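Local coordinates for protein putative methyltransferase from antibiotic biosynthesis pathway (Anabaena variabilis ATCC 29413, PDB 3EGE) that probably transfers methyl groups from S-adenosylmethionine to an as yet unidentified acceptor, as a putative methyltransferase of an antibiotic biosynthesis pathway, at residues A51-G56 with V73-V78; L88-K93 with Q118-D123; L128-I133 with R253-T258; F145-E150 with D217-G222. One frame throughout, in Å; residues are numbered along the deposited sequence.

How the contacts relate
From the N terminus, contact 1 closes first: the end of helix 47-53 meets the loop that leads into strand 78-81, at the outer strand of the sheet. Contact 2 follows in series, joining the loop before strand 97-101 to the end of helix 110-120. Contact 3 then closes a much longer loop, pairing strand 126-131 with strand 252-258 in the middle of the sheet. Nested within that loop, contact 4 packs helix 146-153 against helix 216-231 in the helical part beyond the sheet. Contacts 3 and 4 touch through Ile133 and Trp149, whereas the centres of contacts 2 and 4 lie about 40 Å apart, on opposite sides of the chain's centre.

Contact 1 of 4, residues A51-G56 with V73-V78; sequences ALANQG and VVHPQV
The shortest polar link here runs from NE2 of His75 to OD1 of Asn54, a 2.7 Å hydrogen bond that bends to 140° at the hydrogen. The donor stands above the carbonyl plane of the amide rather than on a lone pair, and the amide and imidazole planes are turned 65° apart. The other ring nitrogen is used as well: ND1 of His75 accepts the backbone N of Gln77 at 3.2 Å, inside the type I turn from His75 to Val78. Histidine suits the place because one ring can donate across the contact and accept within its own turn, which probably limits its rotation. The ring swings toward the helix with CG anti to the backbone N (chi1 -168°). There CB of Ala53 lies 3.5 Å from CE1 of His75 and 3.5 Å from CG2 of Val78. A methyl group is small enough to let the loop come this near, and Val59 of the adjacent strand touches it too. The arrangement belongs to the Rossmann-like methyltransferase fold, in which helix 47-53 packs beside strand 58-62 and the loop into edge strand 78-81.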
loop_
_atom_site.group_PDB
_atom_site.type_symbol
_atom_site.label_atom_id
_atom_site.label_comp_id
_atom_site.label_asym_id
_atom_site.label_seq_id
_atom_site.Cartn_x
_atom_site.Cartn_y
_atom_site.Cartn_z
ATOM N N ALA A 51 -3.441 -13.404 3.163
ATOM C CA ALA A 51 -4.437 -12.872 4.098
ATOM C C ALA A 51 -5.862 -12.918 3.490
ATOM O O ALA A 51 -6.806 -13.371 4.144
ATOM C CB ALA A 51 -4.044 -11.426 4.541
ATOM N N LEU A 52 -5.989 -12.484 2.237
ATOM C CA LEU A 52 -7.275 -12.554 1.499
ATOM C C LEU A 52 -7.643 -13.966 1.099
ATOM O O LEU A 52 -8.827 -14.294 1.106
ATOM C CB LEU A 52 -7.266 -11.644 0.269
ATOM C CG LEU A 52 -7.267 -10.151 0.637
ATOM C CD1 LEU A 52 -6.636 -9.353 -0.463
ATOM C CD2 LEU A 52 -8.689 -9.666 0.960
ATOM N N ALA A 53 -6.649 -14.804 0.765
ATOM C CA ALA A 53 -6.899 -16.232 0.484
ATOM C C ALA A 53 -7.523 -16.883 1.724
ATOM O O ALA A 53 -8.511 -17.594 1.620
ATOM C CB ALA A 53 -5.610 -16.987 0.056
ATOM N N ASN A 54 -6.970 -16.567 2.898
ATOM C CA ASN A 54 -7.502 -17.041 4.183
ATOM C C ASN A 54 -8.895 -16.549 4.534
ATOM O O ASN A 54 -9.483 -17.091 5.465
ATOM C CB ASN A 54 -6.512 -16.751 5.327
ATOM C CG ASN A 54 -5.263 -17.629 5.262
ATOM O OD1 ASN A 54 -5.308 -18.750 4.774
ATOM N ND2 ASN A 54 -4.163 -17.133 5.783
ATOM N N GLN A 55 -9.417 -15.539 3.817
ATOM C CA GLN A 55 -10.820 -15.103 3.968
ATOM C C GLN A 55 -11.796 -15.919 3.119
ATOM O O GLN A 55 -12.967 -15.627 3.149
ATOM C CB GLN A 55 -10.990 -13.622 3.598
ATOM C CG GLN A 55 -10.239 -12.629 4.493
ATOM C CD GLN A 55 -10.754 -12.572 5.922
ATOM O OE1 GLN A 55 -9.965 -12.598 6.857
ATOM N NE2 GLN A 55 -12.070 -12.523 6.095
ATOM N N GLY A 56 -11.332 -16.918 2.368
ATOM C CA GLY A 56 -12.173 -17.730 1.498
ATOM C C GLY A 56 -12.219 -17.255 0.053
ATOM O O GLY A 56 -13.280 -17.294 -0.581
ATOM N N VAL A 73 4.781 -17.188 1.460
ATOM C CA VAL A 73 4.145 -18.396 1.990
ATOM C C VAL A 73 3.419 -19.143 0.863
ATOM O O VAL A 73 2.562 -18.559 0.187
ATOM C CB VAL A 73 3.084 -18.043 3.105
ATOM C CG1 VAL A 73 2.291 -19.287 3.578
ATOM C CG2 VAL A 73 3.743 -17.321 4.293
ATOM N N VAL A 74 3.784 -20.410 0.653
ATOM C CA VAL A 74 3.085 -21.286 -0.296
ATOM C C VAL A 74 1.715 -21.536 0.329
ATOM O O VAL A 74 1.636 -21.994 1.473
ATOM C CB VAL A 74 3.816 -22.640 -0.508
ATOM C CG1 VAL A 74 2.948 -23.626 -1.303
ATOM C CG2 VAL A 74 5.162 -22.416 -1.199
ATOM N N HIS A 75 0.656 -21.188 -0.396
ATOM C CA HIS A 75 -0.713 -21.326 0.084
ATOM C C HIS A 75 -1.521 -22.046 -0.997
ATOM O O HIS A 75 -1.346 -21.725 -2.190
ATOM C CB HIS A 75 -1.303 -19.946 0.386
ATOM C CG HIS A 75 -2.598 -19.992 1.140
ATOM N ND1 HIS A 75 -3.819 -20.130 0.518
ATOM C CD2 HIS A 75 -2.862 -19.924 2.466
ATOM C CE1 HIS A 75 -4.780 -20.155 1.425
ATOM N NE2 HIS A 75 -4.226 -20.022 2.614
ATOM N N PRO A 76 -2.392 -23.011 -0.603
ATOM C CA PRO A 76 -3.172 -23.765 -1.597
ATOM C C PRO A 76 -4.086 -22.947 -2.529
ATOM O O PRO A 76 -4.313 -23.381 -3.653
ATOM C CB PRO A 76 -4.034 -24.718 -0.740
ATOM C CG PRO A 76 -3.443 -24.722 0.562
ATOM C CD PRO A 76 -2.722 -23.452 0.766
ATOM N N GLN A 77 -4.605 -21.819 -2.032
ATOM C CA GLN A 77 -5.508 -20.923 -2.759
ATOM C C GLN A 77 -4.839 -19.666 -3.361
ATOM O O GLN A 77 -5.537 -18.753 -3.804
ATOM C CB GLN A 77 -6.728 -20.553 -1.880
ATOM C CG GLN A 77 -7.757 -21.703 -1.655
ATOM C CD GLN A 77 -7.371 -22.732 -0.605
ATOM O OE1 GLN A 77 -6.641 -22.439 0.332
ATOM N NE2 GLN A 77 -7.893 -23.951 -0.746
ATOM N N VAL A 78 -3.504 -19.629 -3.386
ATOM C CA VAL A 78 -2.754 -18.539 -4.007
ATOM C C VAL A 78 -1.942 -19.122 -5.176
ATOM O O VAL A 78 -1.245 -20.117 -4.991
ATOM C CB VAL A 78 -1.828 -17.792 -2.998
ATOM C CG1 VAL A 78 -1.093 -16.629 -3.678
ATOM C CG2 VAL A 78 -2.639 -17.249 -1.824
#

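Contact 2 of 4, residues L88-K93 with Q118-D123; sequences LALPDK and QRIIRD
Arg119 grips the carbonyl oxygen of Leu90 end-on with two nitrogens, NH1 at 3.0 Å and NH2 at 3.1 Å from Leu90 O, which lies in the guanidinium plane. NH1 of Arg119 also forms a straight salt bridge, 2.9 Å and 168°, to the anti lone pair of Asp92 OD1, while NE pairs with Glu116. Arginine can serve all these acceptors at once because its chain bends at chi3 (64°) and lays the group beside the loop; the carboxylates of Asp92 and Glu116 would probably favour its positive charge. Lys93 works in reverse. Its backbone N donates to Arg119 O, and its bent side chain carries NZ to Ile121 O at 2.7 Å and Gln118 O at 2.9 Å, carbonyls of and just beyond the last turn of helix 110-120, where the helix end probably favours a positive charge. Here the Rossmann-like domain ties the loop before strand 97-101 to the helix that follows that strand. NE of Arg122 donates to Lys93 O from well above the carbonyl plane. Beneath these, CD1 of Ile120 meets CD1 of Leu88 and CD1 of Leu90, each at 3.9 Å, and these branched side chains reach Ala39 and Ile41 of strand 37-41.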
loop_
_atom_site.group_PDB
_atom_site.type_symbol
_atom_site.label_atom_id
_atom_site.label_comp_id
_atom_site.label_asym_id
_atom_site.label_seq_id
_atom_site.Cartn_x
_atom_site.Cartn_y
_atom_site.Cartn_z
ATOM N N LEU A 88 -0.343 -8.824 -18.255
ATOM C CA LEU A 88 -0.744 -9.941 -17.423
ATOM C C LEU A 88 -0.944 -11.177 -18.305
ATOM O O LEU A 88 -1.566 -11.085 -19.358
ATOM C CB LEU A 88 -2.021 -9.609 -16.656
ATOM C CG LEU A 88 -2.002 -8.347 -15.767
ATOM C CD1 LEU A 88 -3.432 -8.032 -15.210
ATOM C CD2 LEU A 88 -0.997 -8.444 -14.624
ATOM N N ALA A 89 -0.411 -12.328 -17.863
ATOM C CA ALA A 89 -0.579 -13.620 -18.560
ATOM C C ALA A 89 -1.973 -14.257 -18.331
ATOM O O ALA A 89 -2.319 -15.236 -18.970
ATOM C CB ALA A 89 0.486 -14.584 -18.140
ATOM N N LEU A 90 -2.789 -13.656 -17.481
ATOM C CA LEU A 90 -4.088 -14.160 -17.110
ATOM C C LEU A 90 -5.072 -13.959 -18.260
ATOM O O LEU A 90 -5.030 -12.915 -18.892
ATOM C CB LEU A 90 -4.588 -13.404 -15.865
ATOM C CG LEU A 90 -3.678 -13.417 -14.626
ATOM C CD1 LEU A 90 -4.295 -12.534 -13.528
ATOM C CD2 LEU A 90 -3.413 -14.862 -14.171
ATOM N N PRO A 91 -5.942 -14.950 -18.545
ATOM C CA PRO A 91 -6.894 -14.743 -19.633
ATOM C C PRO A 91 -7.938 -13.646 -19.396
ATOM O O PRO A 91 -8.079 -13.130 -18.289
ATOM C CB PRO A 91 -7.607 -16.111 -19.754
ATOM C CG PRO A 91 -6.735 -17.069 -19.040
ATOM C CD PRO A 91 -6.104 -16.287 -17.949
ATOM N N ASP A 92 -8.636 -13.305 -20.474
ATOM C CA ASP A 92 -9.753 -12.362 -20.440
ATOM C C ASP A 92 -10.818 -12.963 -19.526
ATOM O O ASP A 92 -11.058 -14.185 -19.570
ATOM C CB ASP A 92 -10.418 -12.241 -21.828
ATOM C CG ASP A 92 -9.596 -11.501 -22.866
ATOM O OD1 ASP A 92 -8.555 -10.920 -22.584
ATOM O OD2 ASP A 92 -10.054 -11.472 -24.011
ATOM N N LYS A 93 -11.432 -12.131 -18.696
ATOM C CA LYS A 93 -12.574 -12.564 -17.870
ATOM C C LYS A 93 -12.293 -13.845 -17.042
ATOM O O LYS A 93 -13.082 -14.767 -17.027
ATOM C CB LYS A 93 -13.827 -12.715 -18.786
ATOM C CG LYS A 93 -14.114 -11.507 -19.735
ATOM C CD LYS A 93 -14.207 -10.209 -18.943
ATOM C CE LYS A 93 -14.348 -8.921 -19.719
ATOM N NZ LYS A 93 -13.964 -7.757 -18.770
ATOM N N GLN A 118 -9.239 -4.254 -16.169
ATOM C CA GLN A 118 -10.551 -4.313 -16.785
ATOM C C GLN A 118 -10.705 -5.539 -17.706
ATOM O O GLN A 118 -11.774 -6.140 -17.754
ATOM C CB GLN A 118 -10.854 -2.992 -17.528
ATOM C CG GLN A 118 -12.242 -2.922 -18.212
ATOM C CD GLN A 118 -13.432 -3.175 -17.268
ATOM O OE1 GLN A 118 -13.466 -2.699 -16.121
ATOM N NE2 GLN A 118 -14.429 -3.886 -17.773
ATOM N N ARG A 119 -9.634 -5.914 -18.405
ATOM C CA ARG A 119 -9.665 -7.055 -19.341
ATOM C C ARG A 119 -9.901 -8.394 -18.632
ATOM O O ARG A 119 -10.653 -9.248 -19.136
ATOM C CB ARG A 119 -8.353 -7.106 -20.141
ATOM C CG ARG A 119 -8.248 -8.225 -21.178
ATOM C CD ARG A 119 -6.891 -8.285 -21.855
ATOM N NE ARG A 119 -5.808 -8.602 -20.918
ATOM C CZ ARG A 119 -5.532 -9.812 -20.438
ATOM N NH1 ARG A 119 -6.291 -10.863 -20.709
ATOM N NH2 ARG A 119 -4.519 -9.943 -19.612
ATOM N N ILE A 120 -9.263 -8.560 -17.472
ATOM C CA ILE A 120 -9.335 -9.810 -16.703
ATOM C C ILE A 120 -10.564 -9.963 -15.822
ATOM O O ILE A 120 -10.932 -11.100 -15.475
ATOM C CB ILE A 120 -8.015 -10.081 -15.871
ATOM C CG1 ILE A 120 -7.852 -9.116 -14.663
ATOM C CG2 ILE A 120 -6.822 -10.073 -16.822
ATOM C CD1 ILE A 120 -6.693 -9.458 -13.705
ATOM N N ILE A 121 -11.211 -8.841 -15.499
ATOM C CA ILE A 121 -12.324 -8.837 -14.545
ATOM C C ILE A 121 -13.698 -9.220 -15.153
ATOM O O ILE A 121 -14.013 -8.849 -16.287
ATOM C CB ILE A 121 -12.377 -7.485 -13.758
ATOM C CG1 ILE A 121 -13.018 -7.679 -12.356
ATOM C CG2 ILE A 121 -13.050 -6.374 -14.602
ATOM C CD1 ILE A 121 -13.001 -6.411 -11.433
ATOM N N ARG A 122 -14.495 -9.955 -14.369
ATOM C CA ARG A 122 -15.871 -10.329 -14.715
ATOM C C ARG A 122 -16.855 -9.280 -14.129
ATOM O O ARG A 122 -16.829 -8.137 -14.603
ATOM C CB ARG A 122 -16.174 -11.730 -14.220
ATOM C CG ARG A 122 -15.404 -12.819 -14.887
ATOM C CD ARG A 122 -15.545 -14.038 -14.008
ATOM N NE ARG A 122 -14.674 -15.073 -14.470
ATOM C CZ ARG A 122 -13.975 -15.919 -13.704
ATOM N NH1 ARG A 122 -14.006 -15.907 -12.364
ATOM N NH2 ARG A 122 -13.212 -16.807 -14.328
ATOM N N ASP A 123 -17.680 -9.624 -13.120
ATOM C CA ASP A 123 -18.712 -8.698 -12.573
ATOM C C ASP A 123 -18.326 -7.903 -11.346
ATOM O O ASP A 123 -19.086 -7.010 -10.955
ATOM C CB ASP A 123 -19.993 -9.465 -12.182
ATOM C CG ASP A 123 -20.602 -10.222 -13.321
ATOM O OD1 ASP A 123 -20.445 -9.826 -14.492
ATOM O OD2 ASP A 123 -21.255 -11.227 -13.013
#

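Contact 3 of 4, residues L128-I133 with R253-T258; sequences LLTFDI and RFIYTT
Leu129 holds its CG anti to the backbone N (chi1 -180°), and Phe254 has CG anti to its carbonyl carbon, beside N (chi1 -78°); these settings bring a leucine methyl over the ring on one face of the sheet. CD1 of Leu129 sits 3.7 Å from the centroid of the Phe254 ring and 8° off its normal, a CH-pi contact over its centre. Leucine, branched at CG, suits this place: CD1 rests on the ring face while CB of Leu129 meets CE1 of Phe254. The two residues form a non-hydrogen-bonded antiparallel pair. On either side of it, hydrogen-bonded pairs join Leu128 to Ile255 and Thr130 to Arg253; the bond from Leu128 N to Ile255 O is 2.7 Å, and that from Arg253 N to Thr130 O is 2.8 Å and almost straight. On the face opposite Phe254, CG2 of Thr130 packs 3.7 Å from CG1 of Ile255, leaving OG1 to bond Gln161. The guanidinium of Arg253 leads away to Asp249. An antiparallel strand in this position is characteristic of the class I (Rossmann-like) methyltransferase sheet: 126-131 lies between parallel 97-101 and antiparallel 252-258, which pairs onward with 172-181, while Leu165 of helix 158-169 packs on Leu128 and Ile255.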
loop_
_atom_site.group_PDB
_atom_site.type_symbol
_atom_site.label_atom_id
_atom_site.label_comp_id
_atom_site.label_asym_id
_atom_site.label_seq_id
_atom_site.Cartn_x
_atom_site.Cartn_y
_atom_site.Cartn_z
ATOM N N LEU A 128 -8.237 -0.435 -5.232
ATOM C CA LEU A 128 -6.845 0.033 -5.162
ATOM C C LEU A 128 -6.607 0.766 -3.838
ATOM O O LEU A 128 -7.332 1.683 -3.551
ATOM C CB LEU A 128 -6.551 0.995 -6.337
ATOM C CG LEU A 128 -6.903 0.508 -7.761
ATOM C CD1 LEU A 128 -6.541 1.580 -8.826
ATOM C CD2 LEU A 128 -6.232 -0.817 -8.092
ATOM N N LEU A 129 -5.642 0.322 -3.025
ATOM C CA LEU A 129 -5.206 1.079 -1.839
ATOM C C LEU A 129 -4.002 1.840 -2.376
ATOM O O LEU A 129 -2.989 1.241 -2.753
ATOM C CB LEU A 129 -4.815 0.242 -0.619
ATOM C CG LEU A 129 -4.367 1.068 0.619
ATOM C CD1 LEU A 129 -5.420 2.119 1.057
ATOM C CD2 LEU A 129 -3.988 0.186 1.812
ATOM N N THR A 130 -4.157 3.165 -2.423
ATOM C CA THR A 130 -3.174 4.082 -2.984
ATOM C C THR A 130 -3.066 5.308 -2.074
ATOM O O THR A 130 -3.520 5.287 -0.935
ATOM C CB THR A 130 -3.569 4.435 -4.459
ATOM O OG1 THR A 130 -2.555 5.226 -5.084
ATOM C CG2 THR A 130 -4.936 5.142 -4.527
ATOM N N PHE A 131 -2.443 6.359 -2.577
ATOM C CA PHE A 131 -2.234 7.561 -1.817
ATOM C C PHE A 131 -2.011 8.808 -2.684
ATOM O O PHE A 131 -1.690 8.734 -3.883
ATOM C CB PHE A 131 -0.975 7.378 -0.921
ATOM C CG PHE A 131 0.302 7.219 -1.711
ATOM C CD1 PHE A 131 0.678 5.971 -2.203
ATOM C CD2 PHE A 131 1.091 8.316 -2.024
ATOM C CE1 PHE A 131 1.832 5.813 -2.978
ATOM C CE2 PHE A 131 2.252 8.174 -2.796
ATOM C CZ PHE A 131 2.621 6.921 -3.275
ATOM N N ASP A 132 -2.144 9.942 -1.998
ATOM C CA ASP A 132 -1.758 11.241 -2.482
ATOM C C ASP A 132 -1.244 12.061 -1.264
ATOM O O ASP A 132 -2.029 12.567 -0.452
ATOM C CB ASP A 132 -2.906 11.921 -3.185
ATOM C CG ASP A 132 -2.499 13.222 -3.830
ATOM O OD1 ASP A 132 -1.344 13.687 -3.611
ATOM O OD2 ASP A 132 -3.342 13.765 -4.558
ATOM N N ILE A 133 0.075 12.216 -1.186
ATOM C CA ILE A 133 0.731 12.972 -0.100
ATOM C C ILE A 133 0.250 14.456 -0.023
ATOM O O ILE A 133 0.230 15.047 1.059
ATOM C CB ILE A 133 2.301 12.889 -0.222
ATOM C CG1 ILE A 133 2.989 13.144 1.126
ATOM C CG2 ILE A 133 2.813 13.864 -1.298
ATOM C CD1 ILE A 133 2.725 12.142 2.170
ATOM N N ARG A 253 -5.729 6.410 0.454
ATOM C CA ARG A 253 -7.047 6.383 -0.167
ATOM C C ARG A 253 -7.341 5.065 -0.893
ATOM O O ARG A 253 -6.475 4.519 -1.588
ATOM C CB ARG A 253 -7.106 7.479 -1.245
ATOM C CG ARG A 253 -6.982 8.913 -0.777
ATOM C CD ARG A 253 -8.288 9.397 -0.127
ATOM N NE ARG A 253 -8.175 10.763 0.350
ATOM C CZ ARG A 253 -7.533 11.170 1.452
ATOM N NH1 ARG A 253 -6.917 10.329 2.244
ATOM N NH2 ARG A 253 -7.502 12.454 1.760
ATOM N N PHE A 254 -8.573 4.575 -0.731
ATOM C CA PHE A 254 -9.070 3.465 -1.543
ATOM C C PHE A 254 -9.745 4.099 -2.757
ATOM O O PHE A 254 -10.606 4.966 -2.587
ATOM C CB PHE A 254 -10.076 2.574 -0.812
ATOM C CG PHE A 254 -9.450 1.615 0.144
ATOM C CD1 PHE A 254 -8.812 0.479 -0.327
ATOM C CD2 PHE A 254 -9.509 1.829 1.528
ATOM C CE1 PHE A 254 -8.229 -0.453 0.567
ATOM C CE2 PHE A 254 -8.908 0.912 2.437
ATOM C CZ PHE A 254 -8.278 -0.233 1.951
ATOM N N ILE A 255 -9.274 3.743 -3.955
ATOM C CA ILE A 255 -9.929 4.078 -5.222
ATOM C C ILE A 255 -10.580 2.744 -5.633
ATOM O O ILE A 255 -9.915 1.694 -5.608
ATOM C CB ILE A 255 -8.970 4.468 -6.366
ATOM C CG1 ILE A 255 -8.257 5.782 -6.129
ATOM C CG2 ILE A 255 -9.745 4.677 -7.655
ATOM C CD1 ILE A 255 -7.294 6.060 -7.302
ATOM N N TYR A 256 -11.860 2.801 -6.013
ATOM C CA TYR A 256 -12.603 1.615 -6.396
ATOM C C TYR A 256 -13.751 1.877 -7.360
ATOM O O TYR A 256 -14.379 2.940 -7.329
ATOM C CB TYR A 256 -13.140 0.884 -5.151
ATOM C CG TYR A 256 -14.058 1.732 -4.304
ATOM C CD1 TYR A 256 -13.538 2.610 -3.350
ATOM C CD2 TYR A 256 -15.456 1.665 -4.449
ATOM C CE1 TYR A 256 -14.377 3.409 -2.554
ATOM C CE2 TYR A 256 -16.307 2.470 -3.653
ATOM C CZ TYR A 256 -15.755 3.340 -2.711
ATOM O OH TYR A 256 -16.560 4.153 -1.933
ATOM N N THR A 257 -14.005 0.879 -8.205
ATOM C CA THR A 257 -15.114 0.907 -9.139
ATOM C C THR A 257 -16.438 0.568 -8.438
ATOM O O THR A 257 -16.483 -0.141 -7.423
ATOM C CB THR A 257 -14.922 -0.057 -10.303
ATOM O OG1 THR A 257 -14.572 -1.342 -9.783
ATOM C CG2 THR A 257 -13.834 0.435 -11.235
ATOM N N THR A 258 -17.497 1.153 -8.990
ATOM C CA THR A 258 -18.888 0.936 -8.586
ATOM C C THR A 258 -19.701 0.773 -9.874
ATOM O O THR A 258 -19.191 1.038 -10.971
ATOM C CB THR A 258 -19.473 2.136 -7.759
ATOM O OG1 THR A 258 -19.288 3.360 -8.477
ATOM C CG2 THR A 258 -18.801 2.265 -6.395
#

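Contact 4 of 4, residues F145-E150 with D217-G222; sequences FPFLWE and DLVEKG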
loop_
_atom_site.group_PDB
_atom_site.type_symbol
_atom_site.label_atom_id
_atom_site.label_comp_id
_atom_site.label_asym_id
_atom_site.label_seq_id
_atom_site.Cartn_x
_atom_site.Cartn_y
_atom_site.Cartn_z
ATOM N N PHE A 145 12.906 12.729 8.004
ATOM C CA PHE A 145 13.144 11.874 6.823
ATOM C C PHE A 145 12.451 12.449 5.577
ATOM O O PHE A 145 11.446 11.894 5.105
ATOM C CB PHE A 145 12.677 10.443 7.133
ATOM C CG PHE A 145 13.340 9.846 8.360
ATOM C CD1 PHE A 145 14.717 9.667 8.399
ATOM C CD2 PHE A 145 12.581 9.473 9.484
ATOM C CE1 PHE A 145 15.338 9.117 9.532
ATOM C CE2 PHE A 145 13.188 8.948 10.626
ATOM C CZ PHE A 145 14.572 8.755 10.645
ATOM N N PRO A 146 13.011 13.548 5.013
ATOM C CA PRO A 146 12.341 14.242 3.860
ATOM C C PRO A 146 12.158 13.396 2.598
ATOM O O PRO A 146 11.208 13.619 1.826
ATOM C CB PRO A 146 13.248 15.456 3.599
ATOM C CG PRO A 146 14.578 15.059 4.162
ATOM C CD PRO A 146 14.269 14.225 5.375
ATOM N N PHE A 147 13.086 12.462 2.395
ATOM C CA PHE A 147 13.037 11.529 1.274
ATOM C C PHE A 147 11.730 10.749 1.163
ATOM O O PHE A 147 11.280 10.468 0.043
ATOM C CB PHE A 147 14.240 10.593 1.267
ATOM C CG PHE A 147 14.454 9.858 2.556
ATOM C CD1 PHE A 147 13.760 8.669 2.830
ATOM C CD2 PHE A 147 15.352 10.364 3.515
ATOM C CE1 PHE A 147 13.943 8.001 4.046
ATOM C CE2 PHE A 147 15.552 9.692 4.723
ATOM C CZ PHE A 147 14.853 8.509 4.982
ATOM N N LEU A 148 11.114 10.408 2.293
ATOM C CA LEU A 148 9.798 9.712 2.286
ATOM C C LEU A 148 8.708 10.559 1.656
ATOM O O LEU A 148 7.918 10.059 0.905
ATOM C CB LEU A 148 9.359 9.333 3.700
ATOM C CG LEU A 148 10.217 8.368 4.511
ATOM C CD1 LEU A 148 9.612 8.224 5.896
ATOM C CD2 LEU A 148 10.383 6.991 3.840
ATOM N N TRP A 149 8.722 11.857 1.936
ATOM C CA TRP A 149 7.764 12.812 1.407
ATOM C C TRP A 149 7.982 13.067 -0.088
ATOM O O TRP A 149 7.030 13.081 -0.887
ATOM C CB TRP A 149 7.905 14.114 2.202
ATOM C CG TRP A 149 6.861 15.136 1.905
ATOM C CD1 TRP A 149 5.578 15.154 2.365
ATOM C CD2 TRP A 149 7.026 16.320 1.120
ATOM N NE1 TRP A 149 4.927 16.260 1.894
ATOM C CE2 TRP A 149 5.776 16.992 1.118
ATOM C CE3 TRP A 149 8.103 16.875 0.406
ATOM C CZ2 TRP A 149 5.568 18.191 0.441
ATOM C CZ3 TRP A 149 7.914 18.072 -0.262
ATOM C CH2 TRP A 149 6.645 18.724 -0.249
ATOM N N GLU A 150 9.250 13.288 -0.426
ATOM C CA GLU A 150 9.714 13.515 -1.786
ATOM C C GLU A 150 9.400 12.340 -2.698
ATOM O O GLU A 150 8.953 12.542 -3.829
ATOM C CB GLU A 150 11.224 13.769 -1.788
ATOM C CG GLU A 150 11.637 15.104 -1.166
ATOM C CD GLU A 150 13.110 15.173 -0.739
ATOM O OE1 GLU A 150 13.931 14.282 -1.049
ATOM O OE2 GLU A 150 13.445 16.132 -0.042
ATOM N N ASP A 217 23.852 8.771 4.317
ATOM C CA ASP A 217 24.284 9.819 5.264
ATOM C C ASP A 217 23.072 10.665 5.715
ATOM O O ASP A 217 23.020 11.103 6.855
ATOM C CB ASP A 217 25.319 10.753 4.645
ATOM C CG ASP A 217 26.691 10.130 4.483
ATOM O OD1 ASP A 217 27.032 9.120 5.146
ATOM O OD2 ASP A 217 27.455 10.725 3.702
ATOM N N LEU A 218 22.130 10.888 4.793
ATOM C CA LEU A 218 20.895 11.630 5.039
ATOM C C LEU A 218 20.030 10.897 6.047
ATOM O O LEU A 218 19.578 11.512 7.029
ATOM C CB LEU A 218 20.104 11.876 3.733
ATOM C CG LEU A 218 18.725 12.559 3.790
ATOM C CD1 LEU A 218 18.766 13.940 4.516
ATOM C CD2 LEU A 218 18.171 12.678 2.371
ATOM N N VAL A 219 19.784 9.605 5.783
ATOM C CA VAL A 219 19.020 8.734 6.720
ATOM C C VAL A 219 19.648 8.808 8.115
ATOM O O VAL A 219 18.954 9.046 9.122
ATOM C CB VAL A 219 18.950 7.223 6.280
ATOM C CG1 VAL A 219 18.242 6.395 7.377
ATOM C CG2 VAL A 219 18.223 7.057 4.911
ATOM N N GLU A 220 20.967 8.664 8.139
ATOM C CA GLU A 220 21.743 8.689 9.371
ATOM C C GLU A 220 21.635 10.026 10.158
ATOM O O GLU A 220 21.486 10.025 11.386
ATOM C CB GLU A 220 23.185 8.294 9.051
ATOM C CG GLU A 220 24.034 7.993 10.235
ATOM C CD GLU A 220 23.471 6.886 11.109
ATOM O OE1 GLU A 220 22.947 5.866 10.568
ATOM O OE2 GLU A 220 23.559 7.078 12.338
ATOM N N LYS A 221 21.657 11.149 9.451
ATOM C CA LYS A 221 21.440 12.458 10.080
ATOM C C LYS A 221 20.036 12.574 10.651
ATOM O O LYS A 221 19.872 13.135 11.724
ATOM C CB LYS A 221 21.736 13.614 9.116
ATOM C CG LYS A 221 23.218 13.810 8.833
ATOM C CD LYS A 221 23.908 14.517 9.973
ATOM C CE LYS A 221 25.413 14.293 9.954
ATOM N NZ LYS A 221 25.810 12.861 10.254
ATOM N N GLY A 222 19.039 12.043 9.929
ATOM C CA GLY A 222 17.643 11.949 10.421
ATOM C C GLY A 222 17.534 11.115 11.699
ATOM O O GLY A 222 16.862 11.518 12.661
#
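The ring of Phe145 turns an edge to helix 216-231: its CE1 lies 3.6 Å from the carbonyl oxygen of Val219, close to the ring plane. The same CE1 comes within 3.7 Å of the carbonyl carbon of Gly222. The neighbouring ring of Phe147 receives CD2 of Leu218 at its edge, 3.8 Å from CD2 of Phe147, while the carbonyl carbon of Phe145 lies over one of its faces, offset toward the rim. Phe147 takes the cramped rotamer with CG between the backbone N and carbonyl carbon (chi1 54°), which directs its ring at the other helix, where CZ meets CG2 of Val219 at 3.7 Å. Glycine suits position 222 because its bare backbone lets the Phe145 ring come right up to the helix. This is helix-to-helix packing in the helical region inserted between strands 126-131 and 252-258 of the Rossmann-like sheet, with the axes of the short segments 11.5 Å apart at an angle of 120°, a separation that the phenylalanine rings and Leu218 span. Phe211 of helix 209-213 meets both phenylalanine rings edge-to-face and also touches Val219. CG of Pro146 lies 4.3 Å from CD1 of Leu218, whose branched end is wide enough to meet both proline and ring.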